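Long-range contacts in phosphoribosylglycinamide synthetase (PDB 4DIM), which probably works as an ATP-dependent ligase of the ATP-grasp superfamily, with manganese as its likely metal cofactor: residues A[120-125]-A[246-251]; A[197-202]-A[211-216]; A[261-266]-A[273-278]. All coordinates share one frame; numbering follows the deposited sequence.

Segment 120-125 comes first in the chain. Its partner, helix 236-253, follows more than a hundred residues later, so interaction 1 closes a long loop. Interaction 2 lies nested inside that loop and joins the two strands of a beta hairpin, 194-203 and 206-219. Interaction 3 opens after interaction 1 has closed, in a second hairpin, 258-267 and 270-277. No contact crosses another. Interactions 2 and 3 share one antiparallel sheet, where strands 194-203 and 258-267 are neighbours and Ala198 pairs with Val262. Helix 236-253 packs on this sheet: Ala249 touches Ile273 and Leu276, and Val246 touches Ala200. Segment 120-125 also bonds to Ile273, so all three contacts meet around helix and sheet.

Interaction 1 of 3, residues A[120-125]-A[246-251]; sequences YNVNTA and VKKAIK
Lys248 and Val122 join helix 236-253 to the loop that follows helix 110-120. That loop begins with a Schellman motif, in which Asn121 leaves the helix with positive phi. The Lys248 side chain starts alongside Val122, with CB 3.7 Å from Val122 CG2. The two side chains run past each other in opposite directions. CG is anti to the carbonyl carbon of Lys248 (chi1 -79°), and the chain stays extended through chi2. It then bends at chi3 (69°), which turns its last atoms to the backbone of Asn121. CE passes beside Asn121 O before NZ reaches it. NZ gives that oxygen a hydrogen bond of 2.7 Å, arriving nearly along the C=O axis (160° at the oxygen). The lysine thus holds the chain just beyond the helix end. Glu245 adds a long, weak ion pair to NZ, and its other carboxylate oxygen accepts the backbone N-H of Asn123. Val122 and Ala249 form the buried, apolar part of the contact. Phe117 of helix 110-120 touches both Val122 and Ala249. The two methyl branches of Val122 split their work: CG2 approaches Ala249 N at 3.9 Å, while CG1 lies 4.3 Å from Ala249 CB.

Interaction 2 of 3, residues A[197-202]-A[211-216]; sequences GAQAFV and MPHGDE
His213 lies across Gly197 in the antiparallel beta hairpin of strands 194-203 and 206-219. Its CG sits between its own backbone N and carbonyl carbon (chi1 52°), which brings the ring over the neighbouring strand. One ring face covers the glycine in a CH-pi contact, with Gly197 CA 4.1 Å from the centroid of the His213 ring. Gln199 meets the ring aslant, its amide plane turned 48° from the ring plane. Gln199 NE2 donates a hydrogen bond of 3.2 Å to His213 NE2, from a position tilted out of the ring plane. The same amide nitrogen bonds to Asn261 OD1, and Gln199 OE1 accepts from Gly281 N, so the amide is fixed at both ends. Asp215 OD1 lies in plane at the ring edge and takes a weak bond from His213 ND1. A leucine in place of His213 would probably leave Gln199 NE2 without this acceptor, remove one weak partner of Asp215 OD1, and lose the flat ring face over Gly197. Gly197 and His213 form a hydrogen-bonded pair, as do Gln199 and Met211. Between them, Ala198 and Pro212 face helix 236-253. On the Gln199 side, the selenomethionine Met211 ends with CE 4.1 Å from Gln199 CG.

Interaction 3 of 3, residues A[261-266]-A[273-278]; sequences NVDMIL and IIELTG
Asp263 O receives two backbone N-H groups from the facing strand. Ile274 N binds it at 2.7 Å, and Glu275 N adds a weak bond at 3.4 Å. Asp263 N in turn donates to Glu275 O. Further along, Asn261 and Thr277 exchange two backbone hydrogen bonds. Around this ladder the apolar side chains gather on one face. Val262 and Leu276 lie side by side and point the same way, with Val262 CG2 3.8 Å from Leu276 CD1. The other branch, Val262 CG1, meets Ile273 CG2 at 3.9 Å. The selenium of Met264 touches Ile273 CG1 at 4.2 Å, the two chains crossing at a slant. Helix 236-253 covers this face, with Val246 on Met264.

The polar side chains lie on the other face. Asp263 OD2 approaches Glu275 CG at 3.3 Å, a contact with carbon rather than with charge. The two carboxylate planes are almost perpendicular. A bend at chi2 (-68°) leads the Glu275 carboxylate away from Asp263. There OE1 forms a salt bridge with Lys110, which would probably ease the nearness of two like charges. Thr277 turns CG2 to Asn261 CB, 3.9 Å away, and its OG1 bonds to Asp81 OD1.

Ile274 takes helix-like backbone angles and sends CD1 to Ile265 CB at 3.9 Å. The register shifts by one residue here. Ile274 and Glu275 together oppose Asp263, which makes a classic beta bulge. It sits in an antiparallel hairpin whose strand 270-277 is an outermost strand of the large sheet in this ATP-grasp protein.

Interaction 1 of 3, residues A[120-125]-A[246-251]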
loop_
_atom_site.group_PDB
_atom_site.type_symbol
_atom_site.label_atom_id
_atom_site.label_comp_id
_atom_site.label_asym_id
_atom_site.label_seq_id
_atom_site.Cartn_x
_atom_site.Cartn_y
_atom_site.Cartn_z
ATOM N N TYR A 120 -15.754 4.607 16.945
ATOM C CA TYR A 120 -16.528 3.797 15.997
ATOM C C TYR A 120 -16.346 2.287 16.237
ATOM O O TYR A 120 -16.964 1.485 15.521
ATOM C CB TYR A 120 -16.171 4.177 14.546
ATOM C CG TYR A 120 -16.746 5.523 14.168
ATOM C CD1 TYR A 120 -18.097 5.666 13.880
ATOM C CD2 TYR A 120 -15.981 6.679 14.251
ATOM C CE1 TYR A 120 -18.662 6.916 13.642
ATOM C CE2 TYR A 120 -16.507 7.916 13.897
ATOM C CZ TYR A 120 -17.862 8.039 13.637
ATOM O OH TYR A 120 -18.458 9.255 13.397
ATOM N N ASN A 121 -15.584 1.900 17.290
ATOM C CA ASN A 121 -15.424 0.516 17.715
ATOM C C ASN A 121 -14.871 -0.366 16.593
ATOM O O ASN A 121 -15.491 -1.349 16.178
ATOM C CB ASN A 121 -16.780 -0.041 18.238
ATOM C CG ASN A 121 -16.660 -1.389 18.921
ATOM O OD1 ASN A 121 -15.615 -1.765 19.459
ATOM N ND2 ASN A 121 -17.699 -2.160 18.895
ATOM N N VAL A 122 -13.712 0.002 16.103
ATOM C CA VAL A 122 -12.994 -0.750 15.075
ATOM C C VAL A 122 -11.888 -1.511 15.768
ATOM O O VAL A 122 -11.189 -0.931 16.582
ATOM C CB VAL A 122 -12.461 0.203 13.969
ATOM C CG1 VAL A 122 -11.445 -0.495 13.053
ATOM C CG2 VAL A 122 -13.627 0.765 13.151
ATOM N N ASN A 123 -11.733 -2.794 15.454
ATOM C CA ASN A 123 -10.684 -3.639 16.019
ATOM C C ASN A 123 -9.356 -3.147 15.599
ATOM O O ASN A 123 -9.066 -3.049 14.397
ATOM C CB ASN A 123 -10.801 -5.092 15.574
ATOM C CG ASN A 123 -11.983 -5.835 16.078
ATOM O OD1 ASN A 123 -12.720 -5.369 16.944
ATOM N ND2 ASN A 123 -12.192 -7.002 15.514
ATOM N N THR A 124 -8.560 -2.803 16.591
ATOM C CA THR A 124 -7.210 -2.314 16.400
ATOM C C THR A 124 -6.449 -2.465 17.735
ATOM O O THR A 124 -7.097 -2.555 18.790
ATOM C CB THR A 124 -7.298 -0.839 15.951
ATOM O OG1 THR A 124 -6.049 -0.450 15.363
ATOM C CG2 THR A 124 -7.702 0.112 17.137
ATOM N N ALA A 125 -5.095 -2.432 17.685
ATOM C CA ALA A 125 -4.226 -2.401 18.882
ATOM C C ALA A 125 -4.458 -1.069 19.606
ATOM O O ALA A 125 -4.045 -0.020 19.122
ATOM C CB ALA A 125 -2.752 -2.527 18.493
ATOM N N VAL A 246 -12.863 -3.475 7.651
ATOM C CA VAL A 246 -12.458 -2.490 6.658
ATOM C C VAL A 246 -13.625 -1.528 6.366
ATOM O O VAL A 246 -13.420 -0.327 6.361
ATOM C CB VAL A 246 -11.928 -3.175 5.380
ATOM C CG1 VAL A 246 -11.811 -2.188 4.219
ATOM C CG2 VAL A 246 -10.588 -3.867 5.657
ATOM N N LYS A 247 -14.848 -2.045 6.152
ATOM C CA LYS A 247 -16.028 -1.177 5.915
ATOM C C LYS A 247 -16.268 -0.214 7.097
ATOM O O LYS A 247 -16.587 0.963 6.875
ATOM C CB LYS A 247 -17.285 -2.007 5.657
ATOM C CG LYS A 247 -17.349 -2.591 4.243
ATOM C CD LYS A 247 -18.681 -3.378 4.004
ATOM C CE LYS A 247 -18.763 -4.083 2.660
ATOM N NZ LYS A 247 -18.025 -5.393 2.647
ATOM N N LYS A 248 -16.090 -0.710 8.339
ATOM C CA LYS A 248 -16.223 0.115 9.526
ATOM C C LYS A 248 -15.170 1.215 9.573
ATOM O O LYS A 248 -15.483 2.353 9.935
ATOM C CB LYS A 248 -16.099 -0.736 10.794
ATOM C CG LYS A 248 -17.322 -1.493 11.158
ATOM C CD LYS A 248 -17.046 -2.605 12.137
ATOM C CE LYS A 248 -16.675 -2.102 13.485
ATOM N NZ LYS A 248 -16.508 -3.210 14.445
ATOM N N ALA A 249 -13.914 0.866 9.259
ATOM C CA ALA A 249 -12.757 1.786 9.274
ATOM C C ALA A 249 -12.880 2.855 8.235
ATOM O O ALA A 249 -12.550 4.010 8.475
ATOM C CB ALA A 249 -11.509 1.012 9.014
ATOM N N ILE A 250 -13.308 2.463 7.054
ATOM C CA ILE A 250 -13.512 3.400 5.962
ATOM C C ILE A 250 -14.436 4.487 6.414
ATOM O O ILE A 250 -14.144 5.663 6.203
ATOM C CB ILE A 250 -14.044 2.658 4.706
ATOM C CG1 ILE A 250 -12.854 1.927 4.003
ATOM C CG2 ILE A 250 -14.738 3.618 3.751
ATOM C CD1 ILE A 250 -13.257 0.839 3.111
ATOM N N LYS A 251 -15.519 4.108 7.062
ATOM C CA LYS A 251 -16.501 5.073 7.540
ATOM C C LYS A 251 -15.999 5.795 8.806
ATOM O O LYS A 251 -16.080 7.021 8.827
ATOM C CB LYS A 251 -17.868 4.434 7.765
ATOM C CG LYS A 251 -19.011 5.470 7.660
ATOM C CD LYS A 251 -20.312 4.943 6.983
ATOM C CE LYS A 251 -21.085 6.021 6.232
ATOM N NZ LYS A 251 -21.874 6.926 7.137
#

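Interaction 2 of 3, residues A[197-202]-A[211-216]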
loop_
_atom_site.group_PDB
_atom_site.type_symbol
_atom_site.label_atom_id
_atom_site.label_comp_id
_atom_site.label_asym_id
_atom_site.label_seq_id
_atom_site.Cartn_x
_atom_site.Cartn_y
_atom_site.Cartn_z
ATOM N N GLY A 197 -2.872 -8.369 4.470
ATOM C CA GLY A 197 -3.431 -7.104 4.039
ATOM C C GLY A 197 -4.752 -7.236 3.319
ATOM O O GLY A 197 -5.297 -8.334 3.158
ATOM N N ALA A 198 -5.259 -6.101 2.840
ATOM C CA ALA A 198 -6.479 -6.077 2.057
ATOM C C ALA A 198 -6.557 -4.845 1.200
ATOM O O ALA A 198 -6.041 -3.797 1.575
ATOM C CB ALA A 198 -7.687 -6.145 2.963
ATOM N N GLN A 199 -7.248 -4.967 0.065
ATOM C CA GLN A 199 -7.529 -3.881 -0.856
ATOM C C GLN A 199 -8.998 -3.604 -0.807
ATOM O O GLN A 199 -9.794 -4.518 -0.608
ATOM C CB GLN A 199 -7.138 -4.202 -2.322
ATOM C CG GLN A 199 -5.665 -4.444 -2.613
ATOM C CD GLN A 199 -4.728 -3.319 -2.247
ATOM O OE1 GLN A 199 -4.627 -2.318 -2.950
ATOM N NE2 GLN A 199 -4.043 -3.440 -1.126
ATOM N N ALA A 200 -9.372 -2.375 -1.019
ATOM C CA ALA A 200 -10.770 -2.018 -1.074
ATOM C C ALA A 200 -10.921 -0.817 -1.970
ATOM O O ALA A 200 -9.938 -0.280 -2.474
ATOM C CB ALA A 200 -11.349 -1.774 0.313
ATOM N N PHE A 201 -12.148 -0.490 -2.279
ATOM C CA PHE A 201 -12.430 0.625 -3.160
ATOM C C PHE A 201 -13.737 1.221 -2.695
ATOM O O PHE A 201 -14.698 0.473 -2.533
ATOM C CB PHE A 201 -12.501 0.119 -4.608
ATOM C CG PHE A 201 -12.559 1.189 -5.660
ATOM C CD1 PHE A 201 -11.414 1.580 -6.341
ATOM C CD2 PHE A 201 -13.768 1.739 -6.041
ATOM C CE1 PHE A 201 -11.480 2.520 -7.361
ATOM C CE2 PHE A 201 -13.826 2.703 -7.037
ATOM C CZ PHE A 201 -12.684 3.067 -7.704
ATOM N N VAL A 202 -13.753 2.530 -2.411
ATOM C CA VAL A 202 -14.953 3.234 -1.966
ATOM C C VAL A 202 -15.368 4.322 -3.031
ATOM O O VAL A 202 -14.554 5.099 -3.479
ATOM C CB VAL A 202 -14.807 3.779 -0.512
ATOM C CG1 VAL A 202 -13.595 4.673 -0.333
ATOM C CG2 VAL A 202 -16.084 4.478 -0.042
HETATM N N MSE A 211 -10.829 -7.057 -0.590
HETATM C CA MSE A 211 -10.103 -8.212 -1.072
HETATM C C MSE A 211 -8.899 -8.525 -0.174
HETATM O O MSE A 211 -7.824 -7.974 -0.394
HETATM C CB MSE A 211 -9.627 -7.979 -2.512
HETATM C CG MSE A 211 -9.067 -9.263 -3.175
HETATM SE SE MSE A 211 -8.056 -8.837 -4.764
HETATM C CE MSE A 211 -6.586 -8.253 -3.890
ATOM N N PRO A 212 -9.022 -9.511 0.736
ATOM C CA PRO A 212 -7.852 -9.930 1.526
ATOM C C PRO A 212 -6.733 -10.483 0.648
ATOM O O PRO A 212 -6.982 -10.968 -0.444
ATOM C CB PRO A 212 -8.426 -11.012 2.462
ATOM C CG PRO A 212 -9.872 -10.687 2.550
ATOM C CD PRO A 212 -10.257 -10.165 1.216
ATOM N N HIS A 213 -5.491 -10.337 1.094
ATOM C CA HIS A 213 -4.360 -10.854 0.324
ATOM C C HIS A 213 -3.178 -11.210 1.216
ATOM O O HIS A 213 -3.010 -10.703 2.339
ATOM C CB HIS A 213 -3.911 -9.897 -0.807
ATOM C CG HIS A 213 -3.644 -8.499 -0.377
ATOM N ND1 HIS A 213 -2.444 -8.144 0.224
ATOM C CD2 HIS A 213 -4.412 -7.391 -0.522
ATOM C CE1 HIS A 213 -2.553 -6.859 0.498
ATOM N NE2 HIS A 213 -3.715 -6.356 0.038
ATOM N N GLY A 214 -2.407 -12.152 0.717
ATOM C CA GLY A 214 -1.245 -12.657 1.419
ATOM C C GLY A 214 -0.065 -11.758 1.195
ATOM O O GLY A 214 0.027 -11.113 0.152
ATOM N N ASP A 215 0.813 -11.683 2.196
ATOM C CA ASP A 215 1.982 -10.809 2.184
ATOM C C ASP A 215 3.264 -11.617 2.399
ATOM O O ASP A 215 3.541 -12.033 3.519
ATOM C CB ASP A 215 1.827 -9.736 3.293
ATOM C CG ASP A 215 0.703 -8.687 3.118
ATOM O OD1 ASP A 215 0.049 -8.660 2.028
ATOM O OD2 ASP A 215 0.508 -7.861 4.051
ATOM N N GLU A 216 4.037 -11.863 1.314
ATOM C CA GLU A 216 5.348 -12.548 1.408
ATOM C C GLU A 216 6.425 -11.509 1.735
ATOM O O GLU A 216 6.381 -10.376 1.251
ATOM C CB GLU A 216 5.691 -13.315 0.149
ATOM C CG GLU A 216 4.799 -14.515 -0.058
ATOM C CD GLU A 216 4.964 -15.202 -1.397
ATOM O OE1 GLU A 216 5.620 -14.612 -2.286
ATOM O OE2 GLU A 216 4.447 -16.334 -1.560
#

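Interaction 3 of 3, residues A[261-266]-A[273-278]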
loop_
_atom_site.group_PDB
_atom_site.type_symbol
_atom_site.label_atom_id
_atom_site.label_comp_id
_atom_site.label_asym_id
_atom_site.label_seq_id
_atom_site.Cartn_x
_atom_site.Cartn_y
_atom_site.Cartn_z
ATOM N N ASN A 261 -5.905 0.789 0.779
ATOM C CA ASN A 261 -4.856 -0.165 1.097
ATOM C C ASN A 261 -4.799 -0.313 2.585
ATOM O O ASN A 261 -4.739 0.698 3.259
ATOM C CB ASN A 261 -3.511 0.340 0.559
ATOM C CG ASN A 261 -2.375 -0.600 0.867
ATOM O OD1 ASN A 261 -2.309 -1.703 0.342
ATOM N ND2 ASN A 261 -1.577 -0.278 1.845
ATOM N N VAL A 262 -4.894 -1.542 3.080
ATOM C CA VAL A 262 -4.956 -1.900 4.490
ATOM C C VAL A 262 -3.931 -3.005 4.895
ATOM O O VAL A 262 -3.662 -3.957 4.133
ATOM C CB VAL A 262 -6.380 -2.391 4.869
ATOM C CG1 VAL A 262 -6.607 -2.264 6.365
ATOM C CG2 VAL A 262 -7.451 -1.623 4.093
ATOM N N ASP A 263 -3.380 -2.841 6.125
ATOM C CA ASP A 263 -2.479 -3.783 6.787
ATOM C C ASP A 263 -3.259 -4.321 7.954
ATOM O O ASP A 263 -3.660 -3.559 8.840
ATOM C CB ASP A 263 -1.153 -3.129 7.259
ATOM C CG ASP A 263 -0.290 -2.467 6.197
ATOM O OD1 ASP A 263 -0.258 -2.975 5.049
ATOM O OD2 ASP A 263 0.455 -1.520 6.547
HETATM N N MSE A 264 -3.512 -5.616 7.922
HETATM C CA MSE A 264 -4.254 -6.362 8.907
HETATM C C MSE A 264 -3.353 -7.262 9.746
HETATM O O MSE A 264 -2.226 -7.572 9.390
HETATM C CB MSE A 264 -5.260 -7.300 8.190
HETATM C CG MSE A 264 -6.113 -6.695 6.996
HETATM SE SE MSE A 264 -7.525 -5.605 7.597
HETATM C CE MSE A 264 -8.384 -6.690 9.142
ATOM N N ILE A 265 -3.927 -7.802 10.797
ATOM C CA ILE A 265 -3.300 -8.856 11.596
ATOM C C ILE A 265 -4.403 -9.783 12.124
ATOM O O ILE A 265 -5.456 -9.327 12.578
ATOM C CB ILE A 265 -2.389 -8.344 12.721
ATOM C CG1 ILE A 265 -1.758 -9.516 13.502
ATOM C CG2 ILE A 265 -3.142 -7.430 13.653
ATOM C CD1 ILE A 265 -0.506 -9.263 13.979
ATOM N N LEU A 266 -4.156 -11.081 12.066
ATOM C CA LEU A 266 -5.126 -12.046 12.570
ATOM C C LEU A 266 -4.627 -12.634 13.900
ATOM O O LEU A 266 -3.539 -13.210 13.936
ATOM C CB LEU A 266 -5.376 -13.121 11.497
ATOM C CG LEU A 266 -5.870 -14.468 11.929
ATOM C CD1 LEU A 266 -7.293 -14.378 12.456
ATOM C CD2 LEU A 266 -5.834 -15.379 10.772
ATOM N N ILE A 273 -6.916 -3.833 12.368
ATOM C CA ILE A 273 -6.338 -2.940 11.374
ATOM C C ILE A 273 -5.146 -2.294 11.962
ATOM O O ILE A 273 -5.280 -1.556 12.936
ATOM C CB ILE A 273 -7.366 -1.874 10.931
ATOM C CG1 ILE A 273 -8.578 -2.550 10.267
ATOM C CG2 ILE A 273 -6.700 -0.808 10.001
ATOM C CD1 ILE A 273 -9.527 -1.736 9.845
ATOM N N ILE A 274 -3.980 -2.478 11.330
ATOM C CA ILE A 274 -2.746 -1.803 11.754
ATOM C C ILE A 274 -2.640 -0.418 11.072
ATOM O O ILE A 274 -2.484 0.564 11.761
ATOM C CB ILE A 274 -1.495 -2.648 11.437
ATOM C CG1 ILE A 274 -1.572 -4.023 12.077
ATOM C CG2 ILE A 274 -0.244 -1.908 11.902
ATOM C CD1 ILE A 274 -0.799 -5.073 11.224
ATOM N N GLU A 275 -2.668 -0.382 9.733
ATOM C CA GLU A 275 -2.553 0.815 8.897
ATOM C C GLU A 275 -3.652 0.813 7.820
ATOM O O GLU A 275 -4.057 -0.244 7.352
ATOM C CB GLU A 275 -1.167 0.928 8.189
ATOM C CG GLU A 275 0.093 0.669 8.993
ATOM C CD GLU A 275 0.446 1.677 10.082
ATOM O OE1 GLU A 275 -0.267 2.701 10.215
ATOM O OE2 GLU A 275 1.451 1.444 10.799
ATOM N N LEU A 276 -4.085 1.999 7.406
ATOM C CA LEU A 276 -5.108 2.197 6.381
ATOM C C LEU A 276 -4.826 3.501 5.624
ATOM O O LEU A 276 -4.793 4.563 6.238
ATOM C CB LEU A 276 -6.500 2.238 7.020
ATOM C CG LEU A 276 -7.658 2.051 6.012
ATOM C CD1 LEU A 276 -8.738 1.060 6.519
ATOM C CD2 LEU A 276 -8.303 3.351 5.639
ATOM N N THR A 277 -4.660 3.441 4.299
ATOM C CA THR A 277 -4.396 4.650 3.500
ATOM C C THR A 277 -5.401 4.717 2.315
ATOM O O THR A 277 -5.764 3.695 1.776
ATOM C CB THR A 277 -2.914 4.711 3.103
ATOM O OG1 THR A 277 -2.686 5.715 2.132
ATOM C CG2 THR A 277 -2.392 3.445 2.572
ATOM N N GLY A 278 -5.830 5.916 1.923
ATOM C CA GLY A 278 -6.755 6.109 0.809
ATOM C C GLY A 278 -6.118 6.113 -0.567
ATOM O O GLY A 278 -6.396 6.992 -1.377
#